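PDB 2NQW: CBS domain protein from Porphyromonas gingivalis, which is of unknown function but may bind flavin adenine dinucleotide, this fragment being the transporter-associated domain of a longer CBS-domain membrane protein. Local coordinates for residues N37-L42 with S50-E55. Residues are numbered along the deposited sequence; the frame is centred on the assembly and turned at random. Where two conformers were deposited one is given.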
ATOM      1  N   ASN A  37      -7.611  -3.162 -12.416  1.00 11.62           N
ATOM      2  CA  ASN A  37      -7.009  -4.438 -12.041  1.00 11.33           C
ATOM      3  C   ASN A  37      -5.611  -4.308 -11.485  1.00  9.67           C
ATOM      4  O   ASN A  37      -4.906  -5.307 -11.379  1.00 10.51           O
ATOM      5  CB  ASN A  37      -7.004  -5.404 -13.235  1.00 13.22           C
ATOM      6  CG  ASN A  37      -6.035  -5.010 -14.306  1.00 15.71           C
ATOM      7  OD1 ASN A  37      -5.596  -3.864 -14.392  1.00 16.45           O
ATOM      8  ND2 ASN A  37      -5.643  -5.992 -15.137  1.00 19.79           N
ATOM      9  N   ALA A  38      -5.190  -3.117 -11.070  1.00  9.75           N
ATOM     10  CA  ALA A  38      -3.815  -2.910 -10.639  1.00  9.37           C
ATOM     11  C   ALA A  38      -3.399  -3.885  -9.528  1.00  8.80           C
ATOM     12  O   ALA A  38      -2.249  -4.331  -9.488  1.00  9.73           O
ATOM     13  CB  ALA A  38      -3.620  -1.463 -10.148  1.00 10.78           C
ATOM     14  N   PHE A  39      -4.317  -4.166  -8.588  1.00  8.66           N
ATOM     15  CA  PHE A  39      -3.978  -5.023  -7.437  1.00  8.97           C
ATOM     16  C   PHE A  39      -4.574  -6.421  -7.571  1.00  8.92           C
ATOM     17  O   PHE A  39      -4.494  -7.225  -6.625  1.00  9.63           O
ATOM     18  CB  PHE A  39      -4.384  -4.322  -6.125  1.00  9.30           C
ATOM     19  CG  PHE A  39      -3.780  -2.945  -5.990  1.00  8.59           C
ATOM     20  CD1 PHE A  39      -2.399  -2.766  -6.066  1.00  9.91           C
ATOM     21  CD2 PHE A  39      -4.599  -1.843  -5.800  1.00  9.87           C
ATOM     22  CE1 PHE A  39      -1.840  -1.484  -5.944  1.00  9.41           C
ATOM     23  CE2 PHE A  39      -4.050  -0.562  -5.677  1.00 10.42           C
ATOM     24  CZ  PHE A  39      -2.680  -0.371  -5.755  1.00  9.27           C
ATOM     25  N   GLY A  40      -5.132  -6.685  -8.750  1.00  8.55           N
ATOM     26  CA  GLY A  40      -5.451  -8.068  -9.137  1.00  9.99           C
ATOM     27  C   GLY A  40      -6.452  -8.790  -8.266  1.00  9.77           C
ATOM     28  O   GLY A  40      -7.205  -8.194  -7.488  1.00 10.45           O
ATOM     29  N   GLU A  41      -6.475 -10.117  -8.377  0.50 10.16           N
ATOM     30  CA  GLU A  41      -7.430 -10.904  -7.609  0.50 11.22           C
ATOM     31  C   GLU A  41      -7.168 -10.787  -6.120  0.50 12.12           C
ATOM     32  O   GLU A  41      -8.108 -10.780  -5.325  0.50 13.29           O
ATOM     33  CB  GLU A  41      -7.381 -12.381  -8.024  0.50 11.70           C
ATOM     34  CG  GLU A  41      -7.920 -12.622  -9.395  0.50 12.23           C
ATOM     35  CD  GLU A  41      -8.002 -14.106  -9.730  0.50 12.92           C
ATOM     36  OE1 GLU A  41      -8.779 -14.861  -9.091  0.50 14.71           O
ATOM     37  OE2 GLU A  41      -7.286 -14.541 -10.636  0.50 10.66           O
ATOM     38  N   LEU A  42      -5.905 -10.719  -5.719  1.00 12.60           N
ATOM     39  CA  LEU A  42      -5.616 -10.572  -4.327  0.50 13.20           C
ATOM     40  C   LEU A  42      -6.257  -9.276  -3.774  1.00 13.13           C
ATOM     41  O   LEU A  42      -6.868  -9.243  -2.679  1.00 13.83           O
ATOM     42  CB  LEU A  42      -4.100 -10.559  -4.176  0.50 15.31           C
ATOM     43  CG  LEU A  42      -3.648 -10.901  -2.778  0.50 14.53           C
ATOM     44  CD1 LEU A  42      -3.994 -12.364  -2.389  0.50 15.36           C
ATOM     45  CD2 LEU A  42      -2.179 -10.662  -2.652  0.50 17.13           C
ATOM     46  N   SER A  50      -3.360  -1.300   3.721  1.00  8.84           N
ATOM     47  CA  SER A  50      -2.808  -2.170   4.749  0.50  9.16           C
ATOM     48  C   SER A  50      -3.415  -3.574   4.617  1.00  9.12           C
ATOM     49  O   SER A  50      -2.695  -4.558   4.821  1.00  9.54           O
ATOM     50  CB  SER A  50      -3.025  -1.565   6.135  0.50  9.94           C
ATOM     51  OG  SER A  50      -4.405  -1.453   6.393  0.50 10.03           O
ATOM     52  N   GLY A  51      -4.687  -3.684   4.221  1.00  8.70           N
ATOM     53  CA  GLY A  51      -5.272  -5.010   3.995  1.00  9.31           C
ATOM     54  C   GLY A  51      -4.550  -5.760   2.892  1.00  8.45           C
ATOM     55  O   GLY A  51      -4.326  -6.978   3.013  1.00  9.37           O
ATOM     56  N   LEU A  52      -4.191  -5.071   1.801  1.00  8.82           N
ATOM     57  CA  LEU A  52      -3.456  -5.738   0.728  1.00  8.79           C
ATOM     58  C   LEU A  52      -2.106  -6.235   1.268  1.00  8.58           C
ATOM     59  O   LEU A  52      -1.679  -7.350   0.957  1.00  9.07           O
ATOM     60  CB  LEU A  52      -3.237  -4.775  -0.435  1.00  9.31           C
ATOM     61  CG  LEU A  52      -2.444  -5.348  -1.615  1.00 10.48           C
ATOM     62  CD1 LEU A  52      -3.141  -6.568  -2.236  1.00 13.10           C
ATOM     63  CD2 LEU A  52      -2.268  -4.244  -2.652  1.00 11.45           C
ATOM     64  N   PHE A  53      -1.429  -5.420   2.084  1.00  8.66           N
ATOM     65  CA  PHE A  53      -0.162  -5.846   2.666  1.00  8.20           C
ATOM     66  C   PHE A  53      -0.352  -7.120   3.470  1.00  8.30           C
ATOM     67  O   PHE A  53       0.427  -8.090   3.311  1.00  8.51           O
ATOM     68  CB  PHE A  53       0.387  -4.696   3.540  1.00  8.22           C
ATOM     69  CG  PHE A  53       1.863  -4.852   3.830  1.00  7.70           C
ATOM     70  CD1 PHE A  53       2.791  -4.171   3.041  1.00  9.36           C
ATOM     71  CD2 PHE A  53       2.333  -5.663   4.876  1.00  8.86           C
ATOM     72  CE1 PHE A  53       4.161  -4.314   3.250  1.00  8.98           C
ATOM     73  CE2 PHE A  53       3.690  -5.826   5.078  1.00  8.62           C
ATOM     74  CZ  PHE A  53       4.593  -5.155   4.266  1.00  8.96           C
ATOM     75  N   LEU A  54      -1.395  -7.147   4.322  1.00  8.41           N
ATOM     76  CA  LEU A  54      -1.651  -8.346   5.134  1.00  8.75           C
ATOM     77  C   LEU A  54      -2.008  -9.550   4.267  1.00  9.59           C
ATOM     78  O   LEU A  54      -1.680 -10.694   4.599  1.00 10.05           O
ATOM     79  CB  LEU A  54      -2.808  -8.093   6.115  1.00  8.94           C
ATOM     80  CG  LEU A  54      -2.567  -7.004   7.152  1.00  9.93           C
ATOM     81  CD1 LEU A  54      -3.790  -6.822   8.026  1.00 10.85           C
ATOM     82  CD2 LEU A  54      -1.333  -7.330   8.021  1.00 11.56           C
ATOM     83  N   GLU A  55      -2.725  -9.313   3.172  1.00  9.97           N
ATOM     84  CA  GLU A  55      -3.138 -10.415   2.286  1.00 10.85           C
ATOM     85  C   GLU A  55      -1.925 -11.023   1.590  1.00 10.95           C
ATOM     86  O   GLU A  55      -1.889 -12.247   1.346  1.00 12.13           O
ATOM     87  CB  GLU A  55      -4.105  -9.874   1.227  1.00 12.11           C
ATOM     88  CG  GLU A  55      -4.845 -10.945   0.447  1.00 16.59           C
ATOM     89  CD  GLU A  55      -5.938 -11.647   1.206  1.00 21.51           C
ATOM     90  OE1 GLU A  55      -6.357 -11.210   2.276  1.00 22.78           O
ATOM     91  OE2 GLU A  55      -6.464 -12.647   0.662  1.00 29.45           O
TER
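Leu52 projects from helix 49-57 between Phe39, in the turn before short helix 40-43, and Leu42, in that helix, within the CorC_HlyC (transporter-associated) domain, where helices accompany a five-stranded antiparallel sheet. The two branches of Leu52 divide the work. CD2 meets the Phe39 ring obliquely, and the two side chains cross at about a right angle; CD1 is directed to Leu42, lying 4.2 Å from its CD2. With CG anti to the carbonyl carbon (chi1 -55°), the Phe39 ring stands beside its own backbone N, and the Ala38 methyl sits over the ring centre, 4.3 Å above the plane. Phe39 also reaches Leu25, Val28 and Arg29 of helix 25-32 and meets the Phe72 ring, while Leu52 touches Phe74, so this buried pair joins the turn and helix 49-57 to strand 72-79. A type I turn from Asn37 to Gly40, closed by Gly40 N to Asn37 O at 3.0 Å, brings the chain round to helix 40-43. Farther along, Leu42 slants across the aliphatic part of Glu55. Extension of Glu55 away from its backbone N (chi1 -167°) carries CG to the Leu42 isobutyl group, and the bend at chi2 (74°) then turns the carboxylate, which lies near that of Glu45, where like charges would probably repel. Leu42 is modelled in two conformers, and the very close approach of its CD1 to Glu55 CG is doubtful in detail. No hydrogen bond links the two segments; the contact is mainly between carbon atoms, with Leu52 CD2 lying 3.7 Å from Phe39 CD1.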